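Local structure of 3,4-dihydroxybenzoate decarboxylase (Enterobacter cloacae, 5NY5) at residues Q383-A388 against K396-V401; G250-E255 against V306-M311; G98-N103 against G238-Q243; E403-F408 against L414-T419; A36-H41 against M58-V63. The protein probably catalyses, with prenylated FMN and manganese, the decarboxylation of 3,4-dihydroxybenzoate as a UbiD-family enzyme, and can para-carboxylate catechols. All coordinates share one frame; numbering follows the deposited sequence.

Contacts 1 and 4 form one continuous patch of the C-terminal domain: their centres are 15 Å apart, and they join where Val401 CG2 meets Ile407 CG2 at 3.6 Å, with Ile399 against Met417 beside it. Contact 2 lies across the chain's centre from both, its centre 45 Å from that of contact 1. Contact 3 is closest to the cofactor site: the side chain of Leu240 is about 7 Å from that of Phe222, a prenylated-FMN-binding residue, and about 11 Å from that of Glu233, a manganese-binding residue; both ligands are absent from this chain. Contact 5 packs the N-terminal domain. Contacts 1, 4 and 5 all touch the third subunit.

Contact 1: Q383-A388 against K396-V401; sequences QAALIA and KNIILV
Ala385 and Ala388 on helix 380-391 pack against Ile398 and Leu400 on strand 397-401, the helix and second strand of a beta-alpha-beta unit that starts with strand 365-370. The segment axes approach to 9.2 Å at 147°, so the helix runs back roughly antiparallel over the strand and presents its two alanines to it. Ile398 can be traced outward. Its CB lies 4.3 Å from Ala385 CB, and there the chain branches. The short branch, CG2, stands anti to the backbone N and reaches toward the helix, meeting Ala385 CB at 3.8 Å. The long branch takes the position beside the N (chi1 -60°), which turns it along the helix; CG1 is 4.6 Å from Ala385 CB, and the terminal CD1 ends beside the next alanine, 4.4 Å from Ala388 CB. One isoleucine thus spans nearly one helical turn. Ile460 of strand 455-462 also packs on Ala385, and Ile339 of helix 324-346 on Ala388. The touching residues are all buried, and the contacts between the two segments are all apolar. Two residues along the strand, Leu400 approaches with a single methyl, its CD2 lying 4.1 Å from Ala385 CB.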
# COMPACT_ATOMS: atom_id res chain seq x y z
N GLN A 383 8.91 8.06 17.44
CA GLN A 383 9.55 7.37 18.54
C GLN A 383 8.71 7.46 19.81
O GLN A 383 8.56 6.47 20.53
CB GLN A 383 10.95 7.94 18.78
CG GLN A 383 11.76 7.20 19.83
CD GLN A 383 12.06 5.77 19.42
OE1 GLN A 383 12.25 5.47 18.24
NE2 GLN A 383 12.12 4.87 20.40
N ALA A 384 8.14 8.64 20.07
CA ALA A 384 7.28 8.80 21.24
C ALA A 384 6.06 7.90 21.16
O ALA A 384 5.61 7.34 22.17
CB ALA A 384 6.87 10.26 21.39
N ALA A 385 5.49 7.75 19.96
CA ALA A 385 4.33 6.88 19.79
C ALA A 385 4.70 5.42 19.99
O ALA A 385 3.93 4.66 20.58
CB ALA A 385 3.72 7.10 18.40
N LEU A 386 5.87 5.01 19.51
CA LEU A 386 6.31 3.64 19.71
C LEU A 386 6.56 3.34 21.18
O LEU A 386 6.30 2.22 21.64
CB LEU A 386 7.58 3.37 18.89
CG LEU A 386 7.40 3.50 17.38
CD1 LEU A 386 8.72 3.30 16.66
CD2 LEU A 386 6.37 2.51 16.89
N ILE A 387 7.06 4.32 21.93
CA ILE A 387 7.31 4.09 23.35
C ILE A 387 6.00 3.87 24.09
O ILE A 387 5.88 2.95 24.91
CB ILE A 387 8.11 5.26 23.95
CG1 ILE A 387 9.50 5.34 23.32
CG2 ILE A 387 8.25 5.10 25.45
CD1 ILE A 387 10.27 6.58 23.70
N ALA A 388 4.99 4.69 23.80
CA ALA A 388 3.70 4.55 24.46
C ALA A 388 3.06 3.21 24.12
O ALA A 388 2.53 2.52 25.00
CB ALA A 388 2.78 5.70 24.06
N LYS A 396 -4.59 1.13 21.38
CA LYS A 396 -4.88 0.81 19.99
C LYS A 396 -4.41 1.89 19.03
O LYS A 396 -3.74 1.59 18.05
CB LYS A 396 -6.39 0.58 19.81
CG LYS A 396 -6.78 0.11 18.42
CD LYS A 396 -8.24 -0.25 18.37
CE LYS A 396 -8.67 -0.66 16.98
NZ LYS A 396 -10.13 -0.88 16.91
N ASN A 397 -4.74 3.15 19.30
CA ASN A 397 -4.38 4.24 18.41
C ASN A 397 -3.65 5.33 19.18
O ASN A 397 -3.88 5.53 20.37
CB ASN A 397 -5.61 4.83 17.71
CG ASN A 397 -6.27 3.83 16.78
OD1 ASN A 397 -5.60 3.06 16.10
ND2 ASN A 397 -7.60 3.84 16.76
N ILE A 398 -2.77 6.03 18.47
CA ILE A 398 -2.03 7.17 19.01
C ILE A 398 -2.25 8.35 18.09
O ILE A 398 -2.23 8.21 16.86
CB ILE A 398 -0.52 6.86 19.14
CG1 ILE A 398 -0.29 5.67 20.07
CG2 ILE A 398 0.23 8.09 19.63
CD1 ILE A 398 -0.75 5.91 21.48
N ILE A 399 -2.46 9.53 18.67
CA ILE A 399 -2.50 10.78 17.93
C ILE A 399 -1.42 11.69 18.49
O ILE A 399 -1.36 11.91 19.70
CB ILE A 399 -3.89 11.44 18.01
CG1 ILE A 399 -4.93 10.55 17.34
CG2 ILE A 399 -3.86 12.80 17.33
CD1 ILE A 399 -6.34 11.06 17.43
N LEU A 400 -0.57 12.19 17.61
CA LEU A 400 0.51 13.11 17.96
C LEU A 400 0.12 14.52 17.57
O LEU A 400 -0.25 14.77 16.43
CB LEU A 400 1.81 12.71 17.26
CG LEU A 400 2.32 11.28 17.43
CD1 LEU A 400 3.30 10.94 16.32
CD2 LEU A 400 2.97 11.12 18.78
N VAL A 401 0.21 15.46 18.52
CA VAL A 401 -0.08 16.86 18.28
C VAL A 401 1.02 17.71 18.91
O VAL A 401 1.79 17.23 19.74
CB VAL A 401 -1.46 17.28 18.81
CG1 VAL A 401 -2.56 16.50 18.14
CG2 VAL A 401 -1.52 17.09 20.31

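Contact 2: G250-E255 against V306-M311; sequences GVAVKE and VKAVTM
Glu266 OE1 accepts a hydrogen bond from the backbone N of Ala252, the residue whose methyl touches both Lys307 and Ala308, while OE2 of the same carboxylate accepts from Val251 N. Two successive amides of the loop are therefore held by one side chain, which ties the loop to strand 263-269, the neighbour of strand 303-311. Ala252 CB then bears on strand 303-311 at two points: it is 3.7 Å from Ala308 CB and 3.8 Å from Lys307 CB. That consecutive strand residues should both direct their CB atoms at the loop is explained by a classic beta bulge. Lys307 and Ala308 jointly face Glu266, and psi of -34° at Lys307 breaks the alternation, leaving Lys307 CB and Ala308 CB 4.8 Å apart on one side. This belongs to the antiparallel sheet of the Rift-related domain, a member of the FMN-binding clan. Val253 adds a second, looser contact, its CG1 meeting Lys307 CG at 4.0 Å as the two side chains pass at a slant. The lysine chain bends at chi2 (-57°), carrying its outer part away from the loop after CB and CG have packed. Past Val253 the loop bends sharply in an inverse gamma turn centred on Lys254, where Glu255 N makes a weak 3.1 Å bond to Val253 O.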
# COMPACT_ATOMS: atom_id res chain seq x y z
N GLY A 250 -9.30 -8.05 60.58
CA GLY A 250 -10.62 -8.56 60.26
C GLY A 250 -11.32 -9.14 61.47
O GLY A 250 -10.71 -9.47 62.49
N VAL A 251 -12.64 -9.25 61.35
CA VAL A 251 -13.48 -9.74 62.43
C VAL A 251 -13.79 -11.23 62.26
O VAL A 251 -13.81 -11.97 63.24
CB VAL A 251 -14.77 -8.90 62.52
CG1 VAL A 251 -15.87 -9.67 63.21
CG2 VAL A 251 -14.49 -7.60 63.25
N ALA A 252 -14.01 -11.67 61.03
CA ALA A 252 -14.38 -13.06 60.76
C ALA A 252 -13.40 -13.81 59.88
O ALA A 252 -13.51 -15.04 59.77
CB ALA A 252 -15.77 -13.13 60.13
N VAL A 253 -12.46 -13.13 59.23
CA VAL A 253 -11.52 -13.76 58.31
C VAL A 253 -10.11 -13.32 58.65
O VAL A 253 -9.89 -12.39 59.43
CB VAL A 253 -11.84 -13.45 56.83
CG1 VAL A 253 -13.23 -13.96 56.47
CG2 VAL A 253 -11.74 -11.95 56.57
N LYS A 254 -9.13 -14.00 58.04
CA LYS A 254 -7.72 -13.78 58.33
C LYS A 254 -7.13 -12.77 57.34
O LYS A 254 -6.31 -13.09 56.48
CB LYS A 254 -6.96 -15.10 58.29
CG LYS A 254 -7.51 -16.16 59.23
CD LYS A 254 -7.29 -15.78 60.68
CE LYS A 254 -7.79 -16.88 61.61
NZ LYS A 254 -9.25 -17.12 61.45
N GLU A 255 -7.58 -11.53 57.47
CA GLU A 255 -7.12 -10.44 56.62
C GLU A 255 -7.56 -9.12 57.23
O GLU A 255 -8.58 -9.06 57.92
CB GLU A 255 -7.65 -10.58 55.19
CG GLU A 255 -6.99 -9.67 54.17
CD GLU A 255 -5.48 -9.82 54.16
OE1 GLU A 255 -4.78 -8.93 54.68
OE2 GLU A 255 -4.99 -10.84 53.63
N VAL A 306 -19.19 -15.14 51.86
CA VAL A 306 -19.03 -14.09 52.86
C VAL A 306 -19.21 -14.68 54.25
O VAL A 306 -20.11 -15.49 54.49
CB VAL A 306 -20.01 -12.94 52.60
CG1 VAL A 306 -21.43 -13.46 52.52
CG2 VAL A 306 -19.89 -11.87 53.67
N LYS A 307 -18.34 -14.28 55.17
CA LYS A 307 -18.46 -14.66 56.57
C LYS A 307 -19.04 -13.56 57.43
O LYS A 307 -19.77 -13.85 58.39
CB LYS A 307 -17.09 -15.07 57.13
CG LYS A 307 -16.47 -16.26 56.44
CD LYS A 307 -17.40 -17.46 56.49
CE LYS A 307 -16.82 -18.65 55.74
NZ LYS A 307 -17.75 -19.81 55.75
N ALA A 308 -18.75 -12.30 57.11
CA ALA A 308 -19.29 -11.18 57.86
C ALA A 308 -19.35 -9.96 56.96
O ALA A 308 -18.49 -9.77 56.09
CB ALA A 308 -18.47 -10.88 59.11
N VAL A 309 -20.37 -9.13 57.17
CA VAL A 309 -20.46 -7.82 56.55
C VAL A 309 -20.27 -6.78 57.64
O VAL A 309 -20.78 -6.93 58.75
CB VAL A 309 -21.80 -7.62 55.81
CG1 VAL A 309 -21.79 -6.30 55.05
CG2 VAL A 309 -22.05 -8.77 54.86
N THR A 310 -19.53 -5.72 57.32
CA THR A 310 -19.07 -4.76 58.31
C THR A 310 -19.18 -3.36 57.74
O THR A 310 -18.65 -3.08 56.66
CB THR A 310 -17.62 -5.09 58.71
OG1 THR A 310 -17.62 -6.07 59.76
CG2 THR A 310 -16.88 -3.86 59.17
N MSE A 311 -19.88 -2.48 58.46
CA MSE A 311 -20.13 -1.13 57.96
C MSE A 311 -20.30 -0.12 59.10
O MSE A 311 -20.58 -0.49 60.23
CB MSE A 311 -21.36 -1.12 57.06
CG MSE A 311 -22.62 -1.67 57.71
SE MSE A 311 -24.07 -1.88 56.42
CE MSE A 311 -25.23 -0.43 57.02

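Contact 3: G98-N103 against G238-Q243; sequences GQAVKN and GALRQQ
Ala100 and Asn103, near the end of helix 93-101, are the residues that meet Ala239 and Leu240 of helix 234-241. The first segment begins with Gly98, whose O receives Lys102 NZ at 2.9 Å; the amine sits 56° above the carbonyl plane, so the lysine folds back along the helix. Gln99 O is approached by Asn103 ND2 at 3.3 Å, almost in line with the carbonyl (C=O...N angle 167°), and the acceptor lies in the amide plane of Asn103, so the side chain closes back on the preceding turn. Ala100 carries the apolar contact. Its CB is 3.9 Å from Ala239 CB and 3.8 Å from Leu240 CG, small methyl against small methyl with the leucine branch point alongside. Val101 points its CB away from helix 234-241, and its side chain packs on Phe222. At Asn103 the chain turns so that its carbonyl is aimed at the partner helix: Asn103 O lies 3.2 Å from Ala239 CB, and Ala100 O also borders that methyl, at 3.6 Å. Ala239 CB thus faces two carbonyl oxygens of segment 98-103, which lie on the same side of it, as well as the Ala100 methyl. The second segment finishes in a Schellman motif: Gln242, with positive phi (54°), is its C-prime residue, Gln243 N bonds to Gly238 O at 3.1 Å, and the bond from Gln242 N to Ala239 O is weak. The arrangement is a close alanine-to-alanine helix contact joining the N-terminal and Rift-related domains beside Phe222 of the prenylated-FMN site, empty here.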
# COMPACT_ATOMS: atom_id res chain seq x y z
N GLY A 98 1.86 10.61 40.15
CA GLY A 98 3.13 9.95 39.88
C GLY A 98 4.24 10.41 40.80
O GLY A 98 5.17 9.65 41.08
N GLN A 99 4.17 11.66 41.27
CA GLN A 99 5.13 12.13 42.27
C GLN A 99 4.90 11.45 43.61
O GLN A 99 5.85 11.12 44.32
CB GLN A 99 5.03 13.65 42.40
CG GLN A 99 5.88 14.25 43.51
CD GLN A 99 7.36 14.33 43.16
OE1 GLN A 99 7.80 13.82 42.12
NE2 GLN A 99 8.14 14.97 44.02
N ALA A 100 3.63 11.23 43.97
CA ALA A 100 3.33 10.58 45.24
C ALA A 100 3.65 9.09 45.20
O ALA A 100 3.96 8.49 46.24
CB ALA A 100 1.87 10.80 45.61
N VAL A 101 3.58 8.47 44.02
CA VAL A 101 3.91 7.06 43.89
C VAL A 101 5.37 6.82 44.25
O VAL A 101 5.72 5.77 44.82
CB VAL A 101 3.58 6.56 42.47
CG1 VAL A 101 4.08 5.14 42.26
CG2 VAL A 101 2.09 6.62 42.23
N LYS A 102 6.25 7.77 43.94
CA LYS A 102 7.67 7.59 44.16
C LYS A 102 8.08 7.78 45.62
O LYS A 102 9.19 7.38 45.99
CB LYS A 102 8.46 8.56 43.28
CG LYS A 102 8.25 8.33 41.79
CD LYS A 102 8.96 9.38 40.95
CE LYS A 102 8.72 9.14 39.47
NZ LYS A 102 7.26 9.09 39.15
N ASN A 103 7.23 8.38 46.44
CA ASN A 103 7.52 8.59 47.86
C ASN A 103 6.32 8.18 48.70
O ASN A 103 5.69 9.01 49.37
CB ASN A 103 7.89 10.05 48.12
CG ASN A 103 9.02 10.53 47.23
OD1 ASN A 103 10.17 10.58 47.64
ND2 ASN A 103 8.68 10.90 46.00
N GLY A 238 -1.54 7.38 51.21
CA GLY A 238 -0.88 7.96 52.36
C GLY A 238 0.03 9.12 51.99
O GLY A 238 0.12 10.11 52.71
N ALA A 239 0.72 9.00 50.85
CA ALA A 239 1.56 10.10 50.39
C ALA A 239 0.72 11.27 49.90
O ALA A 239 1.09 12.44 50.10
CB ALA A 239 2.50 9.62 49.29
N LEU A 240 -0.41 10.99 49.25
CA LEU A 240 -1.27 12.06 48.75
C LEU A 240 -1.91 12.85 49.88
O LEU A 240 -2.24 14.03 49.70
CB LEU A 240 -2.34 11.47 47.83
CG LEU A 240 -1.88 11.05 46.44
CD1 LEU A 240 -2.80 9.99 45.88
CD2 LEU A 240 -1.82 12.25 45.52
N ARG A 241 -2.10 12.23 51.05
CA ARG A 241 -2.68 12.92 52.20
C ARG A 241 -1.66 13.27 53.27
O ARG A 241 -2.03 13.94 54.24
CB ARG A 241 -3.79 12.06 52.84
CG ARG A 241 -4.90 11.64 51.90
CD ARG A 241 -5.55 12.82 51.22
NE ARG A 241 -6.75 12.43 50.48
CZ ARG A 241 -7.40 13.21 49.62
NH1 ARG A 241 -6.96 14.45 49.40
NH2 ARG A 241 -8.47 12.76 49.00
N GLN A 242 -0.40 12.85 53.12
CA GLN A 242 0.62 13.03 54.15
C GLN A 242 0.14 12.46 55.49
O GLN A 242 0.45 12.99 56.56
CB GLN A 242 1.02 14.50 54.29
CG GLN A 242 1.86 15.02 53.13
CD GLN A 242 3.17 14.27 53.00
OE1 GLN A 242 3.31 13.38 52.17
NE2 GLN A 242 4.14 14.64 53.83
N GLN A 243 -0.61 11.38 55.41
CA GLN A 243 -1.22 10.73 56.57
C GLN A 243 -1.43 9.26 56.24
O GLN A 243 -2.13 8.93 55.28
CB GLN A 243 -2.54 11.40 56.92
CG GLN A 243 -3.23 10.81 58.13
CD GLN A 243 -2.54 11.18 59.43
OE1 GLN A 243 -1.88 12.21 59.52
NE2 GLN A 243 -2.70 10.34 60.44

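Contact 4: E403-F408 against L414-T419; sequences EDVDIF and LWAMTT
The indole of Trp415 meets Val405 at its edge: Val405 CG2 lies near the ring plane, 3.9 Å from Trp415 CZ3, while over one face Thr419 OG1 stands 3.5 Å above the ring plane of Trp415, displaced toward the rim and hydrogen-bonded to Tyr293 OH of the third subunit. Arg475 makes a cation-pi contact with the indole, and the ring of that same Tyr293 meets it with planes about 30° apart. The indole NE1 donates to Pro291 O of the third subunit, a bond that probably helps to fix the rotation of the indole at the subunit interface. Val405 reaches the ring with one methyl: chi1 of 172° puts CG2 beside the backbone N and opposite the carbonyl carbon, facing helix 410-419. CG2 also lies 4.3 Å from Trp415 CE3 and at the same distance from Ala416 CB, so it rests in the notch between indole edge and alanine methyl. The contact is a strand-loop-helix connection of the C-terminal domain: the chain leaves strand 397-401, runs through the loop with Val405 turned inward, and returns as helix 410-419 packed on that loop. Near the helix end, Trp415 O accepts two backbone bonds, from Thr418 N and from Thr419 N, each 3.0 Å. Thr418 also folds its hydroxyl back, OG1 donating to Leu414 O at 2.9 Å with the donor tilted 28° from the carbonyl plane. On the loop side, Asp404 OD1 forms a salt bridge with Arg420 NH1, tying the residue before Val405 to the residue just past the helix.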
# COMPACT_ATOMS: atom_id res chain seq x y z
N GLU A 403 2.45 21.44 20.85
CA GLU A 403 2.18 22.06 22.14
C GLU A 403 1.10 23.13 22.07
O GLU A 403 0.62 23.56 23.13
CB GLU A 403 3.46 22.65 22.73
CG GLU A 403 4.02 23.85 21.98
CD GLU A 403 4.84 23.46 20.76
OE1 GLU A 403 4.60 22.38 20.19
OE2 GLU A 403 5.74 24.24 20.37
N ASP A 404 0.71 23.58 20.88
CA ASP A 404 -0.36 24.57 20.74
C ASP A 404 -1.71 23.93 20.46
O ASP A 404 -2.61 24.60 19.94
CB ASP A 404 0.00 25.58 19.66
CG ASP A 404 0.11 24.96 18.28
OD1 ASP A 404 0.23 23.72 18.19
OD2 ASP A 404 0.08 25.72 17.29
N VAL A 405 -1.88 22.66 20.80
CA VAL A 405 -3.14 21.94 20.62
C VAL A 405 -3.59 21.44 21.98
O VAL A 405 -2.83 20.76 22.68
CB VAL A 405 -2.99 20.77 19.63
CG1 VAL A 405 -4.25 19.94 19.60
CG2 VAL A 405 -2.66 21.29 18.25
N ASP A 406 -4.83 21.76 22.34
CA ASP A 406 -5.40 21.35 23.62
C ASP A 406 -5.80 19.88 23.53
O ASP A 406 -6.82 19.54 22.94
CB ASP A 406 -6.60 22.23 23.97
CG ASP A 406 -7.16 21.94 25.35
OD1 ASP A 406 -6.42 21.41 26.20
OD2 ASP A 406 -8.34 22.26 25.60
N ILE A 407 -4.98 19.01 24.12
CA ILE A 407 -5.18 17.57 23.96
C ILE A 407 -6.40 17.04 24.70
O ILE A 407 -6.78 15.89 24.49
CB ILE A 407 -3.94 16.79 24.42
CG1 ILE A 407 -3.72 16.94 25.92
CG2 ILE A 407 -2.72 17.26 23.67
CD1 ILE A 407 -2.57 16.11 26.45
N PHE A 408 -7.02 17.85 25.56
CA PHE A 408 -8.24 17.46 26.24
C PHE A 408 -9.49 17.95 25.52
O PHE A 408 -10.60 17.62 25.94
CB PHE A 408 -8.23 17.97 27.68
CG PHE A 408 -7.08 17.45 28.49
CD1 PHE A 408 -7.16 16.24 29.14
CD2 PHE A 408 -5.90 18.18 28.58
CE1 PHE A 408 -6.10 15.75 29.87
CE2 PHE A 408 -4.84 17.70 29.31
CZ PHE A 408 -4.94 16.48 29.96
N LEU A 414 -9.55 17.00 16.49
CA LEU A 414 -9.99 16.84 15.11
C LEU A 414 -9.48 17.97 14.22
O LEU A 414 -9.32 17.79 13.01
CB LEU A 414 -11.51 16.74 15.04
CG LEU A 414 -12.12 15.50 15.70
CD1 LEU A 414 -13.63 15.58 15.73
CD2 LEU A 414 -11.68 14.24 14.98
N TRP A 415 -9.23 19.15 14.81
CA TRP A 415 -8.66 20.25 14.03
C TRP A 415 -7.25 19.91 13.57
O TRP A 415 -6.91 20.12 12.40
CB TRP A 415 -8.66 21.53 14.86
CG TRP A 415 -7.92 22.65 14.20
CD1 TRP A 415 -8.40 23.49 13.23
CD2 TRP A 415 -6.57 23.06 14.44
NE1 TRP A 415 -7.43 24.39 12.87
CE2 TRP A 415 -6.30 24.14 13.59
CE3 TRP A 415 -5.56 22.60 15.30
CZ2 TRP A 415 -5.07 24.79 13.58
CZ3 TRP A 415 -4.34 23.24 15.27
CH2 TRP A 415 -4.10 24.32 14.42
N ALA A 416 -6.41 19.41 14.47
CA ALA A 416 -5.07 18.99 14.08
C ALA A 416 -5.12 17.88 13.05
O ALA A 416 -4.25 17.81 12.17
CB ALA A 416 -4.28 18.55 15.31
N MSE A 417 -6.12 17.01 13.13
CA MSE A 417 -6.32 15.92 12.19
C MSE A 417 -6.87 16.39 10.86
O MSE A 417 -6.94 15.63 9.90
CB MSE A 417 -7.25 14.87 12.79
CG MSE A 417 -6.63 14.10 13.93
SE MSE A 417 -7.04 12.20 13.86
CE MSE A 417 -8.73 12.22 14.81
N THR A 418 -7.28 17.66 10.80
CA THR A 418 -7.84 18.25 9.59
C THR A 418 -6.84 19.12 8.85
O THR A 418 -6.71 19.01 7.62
CB THR A 418 -9.09 19.06 9.94
OG1 THR A 418 -10.16 18.17 10.27
CG2 THR A 418 -9.51 19.93 8.79
N THR A 419 -6.11 19.99 9.55
CA THR A 419 -5.23 20.95 8.92
C THR A 419 -3.75 20.62 9.07
O THR A 419 -2.91 21.35 8.53
CB THR A 419 -5.48 22.36 9.48
OG1 THR A 419 -4.97 22.43 10.82
CG2 THR A 419 -6.97 22.67 9.48

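Contact 5: A36-H41 against M58-V63; sequences AGVYRH and MMFNSV
Tyr39 and Met58, a selenomethionine in this model, lie alongside each other with their side chains running in opposite directions. The Tyr39 ring is swung opposite the backbone N, which lays its CD1-CE1 side along Met58; Tyr39 CE1 comes within 4.0 Å of Met58 CB. Met58 is fully extended beyond CG, sending SE back along the ring to 4.0 Å from Tyr39 CD1. The selenium is 5.2 Å from the ring centroid and 69° off the normal, an oblique Met-aromatic contact. Tyr39 OH is hydrogen-bonded to Pro56 O, which holds the phenol close to the start of the strand. Val38 has a similar chi1 (170°), which places its CG1 branch opposite the N. Phe60 CG instead lies opposite the carbonyl carbon, bringing the CE1-CZ edge of its ring to Val38, with CZ 4.1 Å from Val38 CG1. Phe60 and Met58, two apart on the strand, both present their ends to this valine methyl. The helix and strand segments run at 154° with axes 11.0 Å apart, within the beta-alpha-beta unit of strand 22-25, helix 34-42 and strand 57-60; strand 57-60 lies between 22-25 and 70-73, and Trp486 of the third subunit packs on Val38 and Met58.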
# COMPACT_ATOMS: atom_id res chain seq x y z
N ALA A 36 -29.08 3.52 37.52
CA ALA A 36 -28.07 3.83 36.51
C ALA A 36 -28.67 4.65 35.38
O ALA A 36 -28.01 5.55 34.84
CB ALA A 36 -27.45 2.54 35.97
N GLY A 37 -29.91 4.35 35.00
CA GLY A 37 -30.55 5.10 33.93
C GLY A 37 -30.65 6.58 34.23
O GLY A 37 -30.54 7.42 33.34
N VAL A 38 -30.85 6.92 35.51
CA VAL A 38 -30.91 8.33 35.90
C VAL A 38 -29.54 8.98 35.77
O VAL A 38 -29.39 10.03 35.14
CB VAL A 38 -31.46 8.46 37.33
CG1 VAL A 38 -31.30 9.89 37.83
CG2 VAL A 38 -32.91 8.04 37.38
N TYR A 39 -28.52 8.36 36.37
CA TYR A 39 -27.19 8.98 36.35
C TYR A 39 -26.56 8.97 34.97
O TYR A 39 -25.59 9.70 34.74
CB TYR A 39 -26.27 8.28 37.35
CG TYR A 39 -25.02 9.08 37.64
CD1 TYR A 39 -25.11 10.40 38.07
CD2 TYR A 39 -23.76 8.53 37.49
CE1 TYR A 39 -23.99 11.14 38.33
CE2 TYR A 39 -22.63 9.26 37.76
CZ TYR A 39 -22.75 10.57 38.18
OH TYR A 39 -21.62 11.32 38.44
N ARG A 40 -27.08 8.16 34.04
CA ARG A 40 -26.60 8.22 32.66
C ARG A 40 -26.78 9.61 32.07
O ARG A 40 -25.92 10.09 31.33
CB ARG A 40 -27.32 7.18 31.81
CG ARG A 40 -27.03 7.31 30.33
CD ARG A 40 -28.31 7.41 29.54
NE ARG A 40 -28.06 7.40 28.10
CZ ARG A 40 -28.95 7.02 27.19
NH1 ARG A 40 -28.64 7.04 25.91
NH2 ARG A 40 -30.15 6.60 27.58
N HIS A 41 -27.89 10.27 32.40
CA HIS A 41 -28.14 11.62 31.92
C HIS A 41 -27.38 12.68 32.69
O HIS A 41 -27.16 13.78 32.17
CB HIS A 41 -29.63 11.95 31.99
CG HIS A 41 -30.49 11.08 31.13
ND1 HIS A 41 -30.67 11.31 29.78
CD2 HIS A 41 -31.24 9.99 31.42
CE1 HIS A 41 -31.48 10.39 29.28
NE2 HIS A 41 -31.84 9.58 30.26
N MSE A 58 -23.21 11.91 42.74
CA MSE A 58 -24.60 11.90 43.16
C MSE A 58 -24.89 10.92 44.28
O MSE A 58 -24.47 9.76 44.24
CB MSE A 58 -25.49 11.59 41.96
CG MSE A 58 -26.96 11.89 42.18
SE MSE A 58 -27.90 11.99 40.48
CE MSE A 58 -29.68 12.41 41.15
N MSE A 59 -25.63 11.40 45.27
CA MSE A 59 -26.07 10.57 46.38
C MSE A 59 -27.58 10.35 46.31
O MSE A 59 -28.35 11.30 46.31
CB MSE A 59 -25.71 11.22 47.72
CG MSE A 59 -26.15 10.42 48.93
SE MSE A 59 -24.96 8.93 49.33
CE MSE A 59 -23.41 9.96 49.89
N PHE A 60 -27.99 9.09 46.24
CA PHE A 60 -29.40 8.73 46.23
C PHE A 60 -29.78 8.30 47.64
O PHE A 60 -29.48 7.19 48.07
CB PHE A 60 -29.66 7.62 45.21
CG PHE A 60 -29.47 8.06 43.78
CD1 PHE A 60 -30.56 8.39 43.00
CD2 PHE A 60 -28.20 8.14 43.23
CE1 PHE A 60 -30.40 8.79 41.68
CE2 PHE A 60 -28.03 8.55 41.91
CZ PHE A 60 -29.13 8.87 41.14
N ASN A 61 -30.45 9.21 48.37
CA ASN A 61 -30.79 8.97 49.76
C ASN A 61 -32.03 8.10 49.93
O ASN A 61 -32.22 7.53 51.01
CB ASN A 61 -31.01 10.31 50.49
CG ASN A 61 -29.71 11.03 50.77
OD1 ASN A 61 -28.69 10.41 51.06
ND2 ASN A 61 -29.74 12.36 50.69
N SER A 62 -32.87 7.99 48.91
CA SER A 62 -34.10 7.22 48.98
C SER A 62 -34.01 6.06 48.00
O SER A 62 -34.14 6.26 46.78
CB SER A 62 -35.31 8.10 48.68
OG SER A 62 -36.50 7.34 48.66
N VAL A 63 -33.79 4.86 48.52
CA VAL A 63 -33.67 3.65 47.72
C VAL A 63 -34.93 2.82 47.92
O VAL A 63 -35.27 2.48 49.06
CB VAL A 63 -32.41 2.85 48.09
CG1 VAL A 63 -32.25 1.65 47.18
CG2 VAL A 63 -31.18 3.74 48.04